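Local coordinates for protein WbmS, polysaccharide deacetylase involved in O-antigen biosynthesis (Bordetella bronchiseptica, PDB 3HFT) that binds zinc and is a putative polysaccharide deacetylase that probably removes acetyl groups from sugars during O-antigen biosynthesis, at residues L89-L98 / V107-A118. Numbering follows the deposited sequence.
Sequences LGVHPNFNPL and VQEILDRTLELA
Phe95 CG lies anti to its own carbonyl carbon (chi1 -54°), and this brings the ring against Val107, whose CG1 stands anti to the backbone N (chi1 161°). Both Val107 methyls then meet the ring. Val107 CG2 sits over one face of the Phe95 ring, 4.3 Å from its centroid, in a CH-pi contact, while Val107 CG1 lies 3.6 Å from Phe95 CE1. Leu111 N is at the ring edge. Leu98 and Ile110 meet tip to tip, with Leu98 CD2 3.8 Å from Ile110 CD1. Further along, Thr114 CG2 packs 3.8 Å from Val91 CB. Thr114 OG1 donates to Ile110 O at 2.7 Å. Ile110 O also accepts from Thr114 N, which reaches it from the opposite face of its carbonyl plane. Water 1 donates to Thr114 OG1 and accepts from Asn94 N, so it bridges helix and loop. Ala118 CB ends the row against Leu89 CD2 at 3.7 Å. His92, the first residue after strand 87-91, binds zinc with Asp46 and His127. Helix 107-115 thus packs along the end of this strand, an outermost one, within this chain, of the parallel sheet, and the loop after it. Helix 133-141 touches Val107 and Leu111, helix 77-83 touches Leu89, and strand 123-124 meets Val91 and Pro93.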
# COMPACT_ATOMS: atom_id res chain seq x y z
N LEU A 89 0.65 12.74 -18.62
CA LEU A 89 1.93 12.85 -17.95
C LEU A 89 1.65 13.00 -16.45
O LEU A 89 0.88 13.88 -16.04
CB LEU A 89 2.71 14.06 -18.46
CG LEU A 89 4.13 14.28 -17.89
CD1 LEU A 89 5.07 13.10 -18.21
CD2 LEU A 89 4.75 15.62 -18.35
N GLY A 90 2.27 12.13 -15.66
CA GLY A 90 2.22 12.21 -14.22
C GLY A 90 3.65 12.26 -13.69
O GLY A 90 4.62 12.41 -14.47
N VAL A 91 3.79 12.16 -12.37
CA VAL A 91 5.11 12.26 -11.72
C VAL A 91 5.52 10.99 -10.99
O VAL A 91 4.66 10.23 -10.51
CB VAL A 91 5.17 13.51 -10.77
CG1 VAL A 91 5.19 14.77 -11.60
CG2 VAL A 91 3.99 13.51 -9.77
N HIS A 92 6.83 10.78 -10.94
CA HIS A 92 7.47 9.66 -10.29
C HIS A 92 8.55 10.16 -9.31
O HIS A 92 9.75 10.03 -9.56
CB HIS A 92 8.05 8.73 -11.35
CG HIS A 92 8.25 7.32 -10.90
ND1 HIS A 92 7.23 6.51 -10.46
CD2 HIS A 92 9.37 6.54 -10.91
CE1 HIS A 92 7.70 5.31 -10.18
NE2 HIS A 92 9.00 5.30 -10.44
N PRO A 93 8.11 10.72 -8.18
CA PRO A 93 9.02 11.27 -7.19
C PRO A 93 9.85 10.15 -6.53
O PRO A 93 9.34 9.03 -6.36
CB PRO A 93 8.07 11.90 -6.16
CG PRO A 93 6.85 11.11 -6.26
CD PRO A 93 6.71 10.83 -7.73
N ASN A 94 11.09 10.47 -6.18
CA ASN A 94 12.00 9.53 -5.56
C ASN A 94 12.34 9.89 -4.13
O ASN A 94 13.18 10.79 -3.88
CB ASN A 94 13.29 9.45 -6.35
CG ASN A 94 14.24 8.41 -5.79
OD1 ASN A 94 13.84 7.50 -5.04
ND2 ASN A 94 15.48 8.51 -6.18
N PHE A 95 11.69 9.20 -3.20
CA PHE A 95 11.89 9.46 -1.78
C PHE A 95 12.86 8.47 -1.14
O PHE A 95 13.11 8.58 0.06
CB PHE A 95 10.57 9.41 -1.02
CG PHE A 95 9.49 10.32 -1.56
CD1 PHE A 95 9.66 11.70 -1.58
CD2 PHE A 95 8.27 9.79 -2.00
CE1 PHE A 95 8.65 12.55 -2.06
CE2 PHE A 95 7.25 10.63 -2.45
CZ PHE A 95 7.44 12.01 -2.50
N ASN A 96 13.45 7.57 -1.93
CA ASN A 96 14.40 6.59 -1.40
C ASN A 96 15.55 7.18 -0.61
O ASN A 96 15.92 6.66 0.43
CB ASN A 96 14.96 5.68 -2.52
CG ASN A 96 14.02 4.55 -2.89
OD1 ASN A 96 13.09 4.22 -2.13
ND2 ASN A 96 14.26 3.93 -4.06
N PRO A 97 16.13 8.29 -1.08
CA PRO A 97 17.23 8.86 -0.28
C PRO A 97 16.84 9.20 1.17
O PRO A 97 17.69 9.25 2.05
CB PRO A 97 17.59 10.13 -1.05
CG PRO A 97 17.17 9.83 -2.48
CD PRO A 97 15.91 9.04 -2.33
N LEU A 98 15.56 9.42 1.42
CA LEU A 98 15.11 9.73 2.76
C LEU A 98 15.20 8.49 3.64
O LEU A 98 15.42 8.58 4.86
CB LEU A 98 13.68 10.25 2.73
CG LEU A 98 13.41 11.48 1.85
CD1 LEU A 98 11.93 11.83 1.94
CD2 LEU A 98 14.28 12.66 2.25
N VAL A 107 10.14 14.85 2.42
CA VAL A 107 9.27 14.60 1.30
C VAL A 107 8.91 15.88 0.53
O VAL A 107 8.97 15.90 -0.69
CB VAL A 107 7.97 13.85 1.77
CG1 VAL A 107 6.86 13.98 0.75
CG2 VAL A 107 8.30 12.35 2.06
N GLN A 108 8.58 16.95 1.25
CA GLN A 108 8.08 18.16 0.62
C GLN A 108 8.98 18.73 -0.46
O GLN A 108 8.53 19.05 -1.56
CB GLN A 108 7.80 19.23 1.68
CG GLN A 108 7.30 20.54 1.09
N GLU A 109 10.27 18.86 -0.15
CA GLU A 109 11.23 19.42 -1.08
C GLU A 109 11.31 18.55 -2.33
O GLU A 109 11.30 19.07 -3.45
CB GLU A 109 12.62 19.54 -0.46
CG GLU A 109 12.73 20.55 0.69
CD GLU A 109 12.47 19.95 2.07
OE1 GLU A 109 11.85 18.87 2.18
OE2 GLU A 109 12.88 20.59 3.06
N ILE A 110 11.37 17.23 -2.13
CA ILE A 110 11.50 16.30 -3.26
C ILE A 110 10.24 16.30 -4.15
O ILE A 110 10.33 16.29 -5.38
CB ILE A 110 11.83 14.85 -2.77
CG1 ILE A 110 13.24 14.78 -2.15
CG2 ILE A 110 11.71 13.84 -3.92
CD1 ILE A 110 13.53 13.49 -1.38
N LEU A 111 9.08 16.29 -3.51
CA LEU A 111 7.80 16.29 -4.20
C LEU A 111 7.63 17.57 -5.00
O LEU A 111 7.23 17.52 -6.16
CB LEU A 111 6.65 16.17 -3.21
CG LEU A 111 5.19 16.23 -3.72
CD1 LEU A 111 4.92 15.15 -4.85
CD2 LEU A 111 4.17 16.10 -2.54
N ASP A 112 7.91 18.70 -4.38
CA ASP A 112 7.77 19.98 -5.06
C ASP A 112 8.71 20.08 -6.26
O ASP A 112 8.32 20.56 -7.32
CB ASP A 112 7.97 21.13 -4.09
CG ASP A 112 6.78 21.33 -3.14
OD1 ASP A 112 5.65 20.81 -3.41
OD2 ASP A 112 6.98 22.01 -2.11
N ARG A 113 9.94 19.60 -6.12
CA ARG A 113 10.85 19.59 -7.25
C ARG A 113 10.35 18.71 -8.37
O ARG A 113 10.44 19.09 -9.53
CB ARG A 113 12.25 19.12 -6.86
CG ARG A 113 13.17 20.21 -6.43
CD ARG A 113 14.61 19.75 -6.59
NE ARG A 113 14.90 18.55 -5.81
CZ ARG A 113 15.15 18.55 -4.50
NH1 ARG A 113 15.12 19.67 -3.82
NH2 ARG A 113 15.41 17.42 -3.87
N THR A 114 9.85 17.53 -8.04
CA THR A 114 9.34 16.60 -9.06
C THR A 114 8.13 17.18 -9.80
O THR A 114 7.97 16.99 -11.02
CB THR A 114 8.94 15.27 -8.42
OG1 THR A 114 9.99 14.82 -7.56
CG2 THR A 114 8.65 14.22 -9.49
N LEU A 115 7.27 17.87 -9.06
CA LEU A 115 6.07 18.45 -9.65
C LEU A 115 6.40 19.52 -10.70
O LEU A 115 5.58 19.78 -11.57
CB LEU A 115 5.16 19.04 -8.56
CG LEU A 115 4.41 17.96 -7.77
CD1 LEU A 115 3.81 18.55 -6.49
CD2 LEU A 115 3.36 17.35 -8.65
N GLU A 116 7.59 20.11 -10.62
CA GLU A 116 8.00 21.09 -11.59
C GLU A 116 8.08 20.45 -12.98
O GLU A 116 8.03 21.14 -13.98
CB GLU A 116 9.36 21.68 -11.23
CG GLU A 116 9.37 22.43 -9.92
CD GLU A 116 10.71 23.07 -9.60
OE1 GLU A 116 11.64 23.04 -10.43
OE2 GLU A 116 10.82 23.61 -8.48
N LEU A 117 8.22 19.13 -13.04
CA LEU A 117 8.27 18.43 -14.32
C LEU A 117 6.91 18.34 -15.04
O LEU A 117 6.86 18.14 -16.24
CB LEU A 117 8.78 17.00 -14.11
CG LEU A 117 10.14 16.75 -13.49
CD1 LEU A 117 10.31 15.23 -13.26
CD2 LEU A 117 11.22 17.30 -14.39
N ALA A 118 5.82 18.46 -14.31
CA ALA A 118 4.49 18.36 -14.92
C ALA A 118 3.50 19.21 -14.15
O ALA A 118 2.64 18.68 -13.46
CB ALA A 118 4.02 16.89 -14.95
O HOH W 1 12.25 12.94 -7.45